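Local atomic coordinates of interphotoreceptor retinoid-binding protein (Xenopus laevis, PDB entry 1J7X), a protein that probably binds and carries retinoids in the extracellular space between the photoreceptors and the pigment epithelium. Residues His6-Ile14 and Phe247-Val258; Tyr19-Leu28 and Leu54-Leu63. All blocks are in the same frame, centred on the assembly; numbering follows the deposited sequence.

In the fold
From the N terminus, helix 2-18 comes first and supplies His6-Ile14, one half of contact 1. The chain then turns through Tyr19-Leu28 into helix 25-31, and helix 43-58 brings it back so that Leu54-Leu63 closes the short loop of contact 2. Strand 64-67 follows. Contact 1 closes only much later, when Phe247-Val258, itself within the Peptidase family S41 range, comes back to helix 2-18, so contact 2 is nested inside its long loop. The two meet where Val258 packs on Tyr19 and Leu63. Together they tie the N-terminal helices to one another and to the antiparallel sheet containing strands 64-67, 244-248 and 254-265.

Contact 1. Residues His6-Ile14 and Phe247-Val258; sequences HVLHQLCDI and FPFGDTQLSVTV
Gln10 turns CG beside its backbone N (chi1 -70°) and runs on extended, which carries its amide to Gly250; His6 swings its ring anti to N, bringing NE2 to the same glycine. Gln10 NE2 donates to Gly250 O at 3.2 Å, nearly straight at 168° and in the amide plane. In return OE1 takes a weak bond from Gly250 N at 2.9 Å. His6 NE2 makes weak bonds to Gly250 O and to Asp251 OD1, both lying at the ring edge, while Gln10 NE2 sits above one ring face. Gly250 and Asp251 form the middle of a type II turn, Phe249 to Thr252, in the beta hairpin that joins strands 244-248 and 254-265. Thr252 OG1 bonds Phe249 O at 2.6 Å and accepts from Leu254 N in an ST turn.

Further along the helix the packing is apolar. Val7 CG1 stands over the centre of the Phe249 ring, 3.7 Å from the centroid, while Gln10 CB meets that ring at its edge. Two turns on from Val7, Ile14 CG2 lies over a face of the Phe247 ring and touches Val258 CG2 at 3.9 Å; Leu11 CD1 reaches Val256 CG2. Leu65 of strand 64-67 also packs on Phe249 and Val256. The axis of segment 6-14 runs 19° from that of strand 254-258. With one good and one weak bond to the Gln10 amide and weak ones to His6, the turn is probably steadied on the helix by polar bonds, whereas CH-pi and aliphatic contacts seat the helix on the sheet.

Contact 2. Residues Tyr19-Leu28 and Leu54-Leu63; sequences YAFSERIPTL and LQSLTEDPRL
The backbones come closest at Leu28 and Leu57, whose CA atoms are 7.3 Å apart, where helix 25-31 lies against the end of helix 43-58. This is a junction of helix ends and turns in the family's N-terminal domain, with an ST turn at Thr58 and an Asx turn at Asp60. Leu28 carries the apolar half: its CD2 meets Leu57 CD1 at 3.9 Å and Leu54 CD2 at 4.0 Å, the side chain running antiparallel alongside Leu57 but standing nearly perpendicular to Leu54.

The polar half is built round Asp60, a buried carboxylate. Tyr19, with CG anti to its backbone N (chi1 180°), sends its hydroxyl to Asp60 OD2, donating over 2.7 Å to the anti lone pair. Arg62 makes a two-pronged salt bridge with the same carboxylate, NE to OD1 at 2.9 Å, almost straight at 174°, and NH2 to OD2. The backbone N of Arg62 also donates to OD1, completing the Asx turn, so two donors hold each oxygen and the group has little freedom to rotate. These bonds, and Arg24 nearby, would be expected to stabilise its negative charge.

The Tyr19 ring lies between the backbone N of Phe21 over one face and Leu63 CD2 over the opposite one. Phe21 in turn takes the Arg24 guanidinium over its ring centre and meets Tyr270 with its own ring, while Asn262 of strand 254-265 accepts a bond from Arg62 NH2. Thr58 ends its helix with the ST turn: OG1 accepts from Asp60 N and donates to Leu54 O at 2.7 Å, reaching that oxygen from above its carbonyl plane.

Contact 1. Residues His6-Ile14 and Phe247-Val258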
loop_
_atom_site.group_PDB
_atom_site.type_symbol
_atom_site.label_atom_id
_atom_site.label_comp_id
_atom_site.label_asym_id
_atom_site.label_seq_id
_atom_site.Cartn_x
_atom_site.Cartn_y
_atom_site.Cartn_z
ATOM N N HIS A 6 -4.309 22.664 25.791
ATOM C CA HIS A 6 -3.700 23.224 24.588
ATOM C C HIS A 6 -3.684 22.117 23.512
ATOM O O HIS A 6 -4.114 22.321 22.371
ATOM C CB HIS A 6 -2.299 23.698 24.905
ATOM C CG HIS A 6 -1.631 24.432 23.778
ATOM N ND1 HIS A 6 -2.175 25.561 23.203
ATOM C CD2 HIS A 6 -0.460 24.216 23.135
ATOM C CE1 HIS A 6 -1.359 26.026 22.277
ATOM N NE2 HIS A 6 -0.316 25.218 22.198
ATOM N N VAL A 7 -3.259 20.923 23.926
ATOM C CA VAL A 7 -3.215 19.807 22.994
ATOM C C VAL A 7 -4.598 19.361 22.650
ATOM O O VAL A 7 -4.884 19.111 21.511
ATOM C CB VAL A 7 -2.443 18.617 23.571
ATOM C CG1 VAL A 7 -2.473 17.435 22.586
ATOM C CG2 VAL A 7 -1.059 19.019 23.796
ATOM N N LEU A 8 -5.427 19.230 23.668
ATOM C CA LEU A 8 -6.783 18.763 23.476
ATOM C C LEU A 8 -7.514 19.550 22.518
ATOM O O LEU A 8 -8.181 19.005 21.587
ATOM C CB LEU A 8 -7.464 18.645 24.870
ATOM C CG LEU A 8 -8.921 18.199 24.824
ATOM C CD1 LEU A 8 -9.044 16.786 24.318
ATOM C CD2 LEU A 8 -9.420 18.300 26.326
ATOM N N HIS A 9 -7.445 20.890 22.626
ATOM C CA HIS A 9 -8.207 21.778 21.753
ATOM C C HIS A 9 -7.751 21.598 20.272
ATOM O O HIS A 9 -8.506 21.525 19.362
ATOM C CB HIS A 9 -7.999 23.280 22.205
ATOM C CG HIS A 9 -8.815 24.267 21.460
ATOM N ND1 HIS A 9 -8.261 25.325 20.781
ATOM C CD2 HIS A 9 -10.114 24.260 21.123
ATOM C CE1 HIS A 9 -9.204 25.959 20.115
ATOM N NE2 HIS A 9 -10.350 25.355 20.340
ATOM N N GLN A 10 -6.458 21.541 20.078
ATOM C CA GLN A 10 -5.952 21.429 18.728
ATOM C C GLN A 10 -6.396 20.042 18.178
ATOM O O GLN A 10 -6.836 19.926 17.009
ATOM C CB GLN A 10 -4.458 21.572 18.780
ATOM C CG GLN A 10 -3.899 22.963 19.110
ATOM C CD GLN A 10 -2.336 23.072 19.031
ATOM O OE1 GLN A 10 -1.720 22.835 17.956
ATOM N NE2 GLN A 10 -1.710 23.350 20.173
ATOM N N LEU A 11 -6.241 19.031 19.005
ATOM C CA LEU A 11 -6.610 17.630 18.578
ATOM C C LEU A 11 -8.015 17.522 18.074
ATOM O O LEU A 11 -8.322 17.087 16.927
ATOM C CB LEU A 11 -6.352 16.639 19.699
ATOM C CG LEU A 11 -6.829 15.227 19.431
ATOM C CD1 LEU A 11 -6.087 14.648 18.251
ATOM C CD2 LEU A 11 -6.686 14.361 20.640
ATOM N N CYS A 12 -8.952 18.017 18.879
ATOM C CA CYS A 12 -10.333 17.956 18.449
ATOM C C CYS A 12 -10.577 18.698 17.157
ATOM O O CYS A 12 -11.358 18.231 16.349
ATOM C CB CYS A 12 -11.236 18.532 19.573
ATOM S SG CYS A 12 -11.354 17.375 20.904
ATOM N N ASP A 13 -9.918 19.812 16.969
ATOM C CA ASP A 13 -10.059 20.540 15.740
ATOM C C ASP A 13 -9.466 19.709 14.558
ATOM O O ASP A 13 -10.080 19.572 13.498
ATOM C CB ASP A 13 -9.333 21.861 15.877
ATOM C CG ASP A 13 -9.542 22.770 14.688
ATOM O OD1 ASP A 13 -10.714 22.912 14.257
ATOM O OD2 ASP A 13 -8.552 23.383 14.153
ATOM N N ILE A 14 -8.273 19.202 14.771
ATOM C CA ILE A 14 -7.629 18.445 13.727
ATOM C C ILE A 14 -8.528 17.283 13.317
ATOM O O ILE A 14 -8.723 17.072 12.150
ATOM C CB ILE A 14 -6.285 17.873 14.249
ATOM C CG1 ILE A 14 -5.269 18.965 14.663
ATOM C CG2 ILE A 14 -5.737 16.926 13.225
ATOM C CD1 ILE A 14 -4.883 19.815 13.624
ATOM N N PHE A 247 0.119 16.277 11.821
ATOM C CA PHE A 247 -0.226 17.622 12.321
ATOM C C PHE A 247 0.485 17.908 13.623
ATOM O O PHE A 247 0.300 17.230 14.593
ATOM C CB PHE A 247 -1.740 17.733 12.503
ATOM C CG PHE A 247 -2.540 17.473 11.251
ATOM C CD1 PHE A 247 -2.883 16.189 10.849
ATOM C CD2 PHE A 247 -3.067 18.538 10.508
ATOM C CE1 PHE A 247 -3.545 15.962 9.694
ATOM C CE2 PHE A 247 -3.889 18.290 9.378
ATOM C CZ PHE A 247 -4.105 17.003 8.972
ATOM N N PRO A 248 1.351 18.904 13.649
ATOM C CA PRO A 248 2.120 19.198 14.827
ATOM C C PRO A 248 1.244 19.928 15.774
ATOM O O PRO A 248 0.203 20.455 15.349
ATOM C CB PRO A 248 3.250 20.106 14.275
ATOM C CG PRO A 248 2.505 20.880 13.273
ATOM C CD PRO A 248 1.683 19.799 12.550
ATOM N N PHE A 249 1.541 19.788 17.036
ATOM C CA PHE A 249 0.784 20.506 18.057
ATOM C C PHE A 249 1.629 21.719 18.396
ATOM O O PHE A 249 2.674 21.563 19.081
ATOM C CB PHE A 249 0.589 19.671 19.338
ATOM C CG PHE A 249 -0.468 18.554 19.193
ATOM C CD1 PHE A 249 -1.785 18.863 19.015
ATOM C CD2 PHE A 249 -0.099 17.244 19.167
ATOM C CE1 PHE A 249 -2.724 17.876 18.796
ATOM C CE2 PHE A 249 -1.020 16.245 19.033
ATOM C CZ PHE A 249 -2.346 16.589 18.818
ATOM N N GLY A 250 1.203 22.871 17.917
ATOM C CA GLY A 250 1.890 24.124 18.238
ATOM C C GLY A 250 2.242 24.211 19.708
ATOM O O GLY A 250 1.457 23.769 20.608
ATOM N N ASP A 251 3.465 24.703 19.951
ATOM C CA ASP A 251 4.022 24.908 21.275
ATOM C C ASP A 251 4.385 23.654 22.007
ATOM O O ASP A 251 4.529 23.676 23.237
ATOM C CB ASP A 251 3.036 25.762 22.121
ATOM C CG ASP A 251 2.647 27.097 21.416
ATOM O OD1 ASP A 251 1.746 27.104 20.520
ATOM O OD2 ASP A 251 3.220 28.182 21.705
ATOM N N THR A 252 4.559 22.548 21.277
ATOM C CA THR A 252 4.881 21.307 21.963
ATOM C C THR A 252 5.832 20.510 21.146
ATOM O O THR A 252 6.068 20.834 20.021
ATOM C CB THR A 252 3.651 20.429 22.125
ATOM O OG1 THR A 252 3.387 19.765 20.875
ATOM C CG2 THR A 252 2.390 21.286 22.509
ATOM N N GLN A 253 6.332 19.453 21.741
ATOM C CA GLN A 253 7.219 18.491 21.106
ATOM C C GLN A 253 6.406 17.269 20.584
ATOM O O GLN A 253 6.970 16.178 20.444
ATOM C CB GLN A 253 8.257 17.986 22.126
ATOM C CG GLN A 253 9.269 19.079 22.705
ATOM C CD GLN A 253 10.135 19.726 21.650
ATOM O OE1 GLN A 253 9.823 20.813 21.161
ATOM N NE2 GLN A 253 11.244 19.058 21.300
ATOM N N LEU A 254 5.106 17.465 20.454
ATOM C CA LEU A 254 4.154 16.386 20.028
ATOM C C LEU A 254 3.525 16.658 18.762
ATOM O O LEU A 254 3.398 17.771 18.329
ATOM C CB LEU A 254 3.012 16.181 21.058
ATOM C CG LEU A 254 3.449 15.566 22.370
ATOM C CD1 LEU A 254 2.218 15.495 23.317
ATOM C CD2 LEU A 254 4.027 14.247 22.195
ATOM N N SER A 255 3.099 15.583 18.097
ATOM C CA SER A 255 2.339 15.718 16.881
ATOM C C SER A 255 1.320 14.612 16.791
ATOM O O SER A 255 1.365 13.626 17.630
ATOM C CB SER A 255 3.250 15.654 15.684
ATOM O OG SER A 255 3.673 14.318 15.572
ATOM N N VAL A 256 0.382 14.783 15.879
ATOM C CA VAL A 256 -0.587 13.721 15.625
ATOM C C VAL A 256 -0.648 13.281 14.153
ATOM O O VAL A 256 -0.741 14.067 13.241
ATOM C CB VAL A 256 -2.005 14.056 16.205
ATOM C CG1 VAL A 256 -2.638 15.172 15.374
ATOM C CG2 VAL A 256 -2.947 12.846 16.155
ATOM N N THR A 257 -0.562 11.962 13.876
ATOM C CA THR A 257 -0.741 11.437 12.554
ATOM C C THR A 257 -2.108 10.981 12.434
ATOM O O THR A 257 -2.623 10.249 13.314
ATOM C CB THR A 257 0.173 10.173 12.274
ATOM O OG1 THR A 257 1.517 10.516 12.465
ATOM C CG2 THR A 257 0.020 9.707 10.820
ATOM N N VAL A 258 -2.752 11.533 11.436
ATOM C CA VAL A 258 -4.158 11.285 11.191
ATOM C C VAL A 258 -4.479 10.706 9.838
ATOM O O VAL A 258 -4.070 11.248 8.803
ATOM C CB VAL A 258 -4.967 12.620 11.363
ATOM C CG1 VAL A 258 -6.412 12.363 11.135
ATOM C CG2 VAL A 258 -4.715 13.198 12.719
#

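Contact 2. Residues Tyr19-Leu28 and Leu54-Leu63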
loop_
_atom_site.group_PDB
_atom_site.type_symbol
_atom_site.label_atom_id
_atom_site.label_comp_id
_atom_site.label_asym_id
_atom_site.label_seq_id
_atom_site.Cartn_x
_atom_site.Cartn_y
_atom_site.Cartn_z
ATOM N N TYR A 19 -9.907 13.638 10.083
ATOM C CA TYR A 19 -9.923 12.189 10.345
ATOM C C TYR A 19 -10.828 11.495 9.340
ATOM O O TYR A 19 -12.057 11.785 9.280
ATOM C CB TYR A 19 -10.396 11.915 11.768
ATOM C CG TYR A 19 -10.462 10.490 12.141
ATOM C CD1 TYR A 19 -9.434 9.615 11.765
ATOM C CD2 TYR A 19 -11.470 9.981 12.902
ATOM C CE1 TYR A 19 -9.426 8.325 12.141
ATOM C CE2 TYR A 19 -11.519 8.603 13.179
ATOM C CZ TYR A 19 -10.408 7.786 12.868
ATOM O OH TYR A 19 -10.457 6.460 13.200
ATOM N N ALA A 20 -10.266 10.536 8.619
ATOM C CA ALA A 20 -11.048 9.819 7.596
ATOM C C ALA A 20 -12.428 9.326 8.009
ATOM O O ALA A 20 -13.339 9.296 7.193
ATOM C CB ALA A 20 -10.304 8.648 7.084
ATOM N N PHE A 21 -12.568 8.870 9.237
ATOM C CA PHE A 21 -13.834 8.322 9.729
ATOM C C PHE A 21 -14.649 9.472 10.380
ATOM O O PHE A 21 -14.783 9.503 11.572
ATOM C CB PHE A 21 -13.611 7.241 10.735
ATOM C CG PHE A 21 -13.268 5.887 10.164
ATOM C CD1 PHE A 21 -14.208 5.160 9.472
ATOM C CD2 PHE A 21 -12.015 5.340 10.338
ATOM C CE1 PHE A 21 -13.930 3.997 9.015
ATOM C CE2 PHE A 21 -11.735 4.144 9.846
ATOM C CZ PHE A 21 -12.665 3.451 9.184
ATOM N N SER A 22 -15.197 10.370 9.567
ATOM C CA SER A 22 -16.056 11.473 10.050
ATOM C C SER A 22 -17.183 11.097 10.997
ATOM O O SER A 22 -17.526 11.869 11.952
ATOM C CB SER A 22 -16.529 12.289 8.854
ATOM O OG SER A 22 -17.477 11.535 8.114
ATOM N N GLU A 23 -17.699 9.911 10.755
ATOM C CA GLU A 23 -18.811 9.402 11.506
ATOM C C GLU A 23 -18.438 9.143 12.899
ATOM O O GLU A 23 -19.291 8.939 13.724
ATOM C CB GLU A 23 -19.406 8.156 10.812
ATOM C CG GLU A 23 -18.491 6.949 10.754
ATOM C CD GLU A 23 -17.806 6.716 9.403
ATOM O OE1 GLU A 23 -17.198 7.684 8.870
ATOM O OE2 GLU A 23 -17.908 5.527 8.917
ATOM N N ARG A 24 -17.119 9.164 13.231
ATOM C CA ARG A 24 -16.725 8.943 14.593
ATOM C C ARG A 24 -16.548 10.244 15.378
ATOM O O ARG A 24 -16.386 10.202 16.577
ATOM C CB ARG A 24 -15.394 8.112 14.656
ATOM C CG ARG A 24 -15.619 6.695 14.076
ATOM C CD ARG A 24 -14.436 5.904 13.924
ATOM N NE ARG A 24 -14.687 4.568 13.396
ATOM C CZ ARG A 24 -13.704 3.681 13.183
ATOM N NH1 ARG A 24 -12.444 4.018 13.455
ATOM N NH2 ARG A 24 -13.970 2.484 12.733
ATOM N N ILE A 25 -16.588 11.391 14.689
ATOM C CA ILE A 25 -16.260 12.640 15.303
ATOM C C ILE A 25 -17.247 13.007 16.436
ATOM O O ILE A 25 -16.804 13.438 17.498
ATOM C CB ILE A 25 -16.196 13.730 14.289
ATOM C CG1 ILE A 25 -15.083 13.456 13.255
ATOM C CG2 ILE A 25 -15.984 15.063 14.928
ATOM C CD1 ILE A 25 -13.701 13.234 13.814
ATOM N N PRO A 26 -18.557 12.863 16.195
ATOM C CA PRO A 26 -19.507 13.229 17.278
ATOM C C PRO A 26 -19.177 12.598 18.595
ATOM O O PRO A 26 -19.009 13.289 19.602
ATOM C CB PRO A 26 -20.825 12.789 16.703
ATOM C CG PRO A 26 -20.687 12.939 15.278
ATOM C CD PRO A 26 -19.276 12.396 14.962
ATOM N N THR A 27 -19.011 11.276 18.595
ATOM C CA THR A 27 -18.653 10.521 19.779
ATOM C C THR A 27 -17.299 10.869 20.421
ATOM O O THR A 27 -17.154 10.938 21.677
ATOM C CB THR A 27 -18.756 9.051 19.428
ATOM O OG1 THR A 27 -20.129 8.807 19.193
ATOM C CG2 THR A 27 -18.419 8.170 20.615
ATOM N N LEU A 28 -16.321 11.177 19.568
ATOM C CA LEU A 28 -15.007 11.548 20.034
ATOM C C LEU A 28 -15.088 12.916 20.716
ATOM O O LEU A 28 -14.397 13.187 21.714
ATOM C CB LEU A 28 -14.075 11.648 18.853
ATOM C CG LEU A 28 -13.565 10.328 18.413
ATOM C CD1 LEU A 28 -12.879 10.485 16.982
ATOM C CD2 LEU A 28 -12.547 9.818 19.385
ATOM N N LEU A 54 -7.994 7.168 22.360
ATOM C CA LEU A 54 -8.344 7.113 20.969
ATOM C C LEU A 54 -8.526 5.685 20.430
ATOM O O LEU A 54 -9.446 5.435 19.663
ATOM C CB LEU A 54 -7.330 7.859 20.083
ATOM C CG LEU A 54 -7.343 9.442 20.294
ATOM C CD1 LEU A 54 -6.141 10.034 19.678
ATOM C CD2 LEU A 54 -8.602 10.049 19.682
ATOM N N GLN A 55 -7.631 4.786 20.803
ATOM C CA GLN A 55 -7.715 3.402 20.280
ATOM C C GLN A 55 -8.939 2.700 20.878
ATOM O O GLN A 55 -9.611 1.953 20.227
ATOM C CB GLN A 55 -6.469 2.641 20.624
ATOM C CG GLN A 55 -5.232 3.061 19.894
ATOM C CD GLN A 55 -5.507 3.215 18.345
ATOM O OE1 GLN A 55 -6.066 2.274 17.695
ATOM N NE2 GLN A 55 -5.286 4.436 17.813
ATOM N N SER A 56 -9.324 3.060 22.106
ATOM C CA SER A 56 -10.535 2.456 22.659
ATOM C C SER A 56 -11.776 2.869 21.952
ATOM O O SER A 56 -12.701 2.125 21.698
ATOM C CB SER A 56 -10.626 2.808 24.123
ATOM O OG SER A 56 -9.579 2.215 24.827
ATOM N N LEU A 57 -11.776 4.093 21.521
ATOM C CA LEU A 57 -12.873 4.651 20.854
ATOM C C LEU A 57 -12.877 4.484 19.386
ATOM O O LEU A 57 -13.985 4.537 18.813
ATOM C CB LEU A 57 -12.860 6.143 21.123
ATOM C CG LEU A 57 -13.013 6.501 22.599
ATOM C CD1 LEU A 57 -13.027 8.004 22.758
ATOM C CD2 LEU A 57 -14.420 5.894 23.074
ATOM N N THR A 58 -11.714 4.286 18.738
ATOM C CA THR A 58 -11.694 4.143 17.251
ATOM C C THR A 58 -11.171 2.845 16.724
ATOM O O THR A 58 -11.469 2.462 15.614
ATOM C CB THR A 58 -10.803 5.237 16.568
ATOM O OG1 THR A 58 -9.430 5.026 16.959
ATOM C CG2 THR A 58 -11.211 6.658 17.089
ATOM N N GLU A 59 -10.315 2.158 17.448
ATOM C CA GLU A 59 -9.759 0.919 16.947
ATOM C C GLU A 59 -9.098 1.137 15.645
ATOM O O GLU A 59 -9.225 0.321 14.724
ATOM C CB GLU A 59 -10.780 -0.210 16.875
ATOM C CG GLU A 59 -11.316 -0.589 18.285
ATOM C CD GLU A 59 -12.208 -1.876 18.194
ATOM O OE1 GLU A 59 -12.870 -2.073 17.185
ATOM O OE2 GLU A 59 -12.194 -2.691 19.093
ATOM N N ASP A 60 -8.448 2.275 15.520
ATOM C CA ASP A 60 -7.761 2.699 14.320
ATOM C C ASP A 60 -6.372 3.041 14.664
ATOM O O ASP A 60 -6.032 4.222 14.902
ATOM C CB ASP A 60 -8.518 3.895 13.716
ATOM C CG ASP A 60 -7.992 4.342 12.404
ATOM O OD1 ASP A 60 -6.954 3.872 11.917
ATOM O OD2 ASP A 60 -8.596 5.259 11.727
ATOM N N PRO A 61 -5.455 2.072 14.495
ATOM C CA PRO A 61 -4.035 2.279 14.760
ATOM C C PRO A 61 -3.290 3.386 13.948
ATOM O O PRO A 61 -2.190 3.779 14.329
ATOM C CB PRO A 61 -3.379 0.875 14.442
ATOM C CG PRO A 61 -4.462 -0.075 14.463
ATOM C CD PRO A 61 -5.756 0.705 14.041
ATOM N N ARG A 62 -3.915 3.872 12.888
ATOM C CA ARG A 62 -3.316 4.887 12.041
ATOM C C ARG A 62 -3.300 6.269 12.730
ATOM O O ARG A 62 -2.454 7.088 12.460
ATOM C CB ARG A 62 -4.069 4.962 10.714
ATOM C CG ARG A 62 -4.133 3.691 9.879
ATOM C CD ARG A 62 -5.021 3.832 8.704
ATOM N NE ARG A 62 -6.388 4.153 9.133
ATOM C CZ ARG A 62 -7.301 4.622 8.349
ATOM N NH1 ARG A 62 -7.111 4.652 7.036
ATOM N NH2 ARG A 62 -8.438 5.010 8.872
ATOM N N LEU A 63 -4.272 6.503 13.629
ATOM C CA LEU A 63 -4.441 7.724 14.348
ATOM C C LEU A 63 -3.619 7.571 15.573
ATOM O O LEU A 63 -3.966 6.816 16.499
ATOM C CB LEU A 63 -5.929 7.902 14.701
ATOM C CG LEU A 63 -6.319 9.006 15.607
ATOM C CD1 LEU A 63 -5.872 10.298 14.921
ATOM C CD2 LEU A 63 -7.839 9.002 15.920
#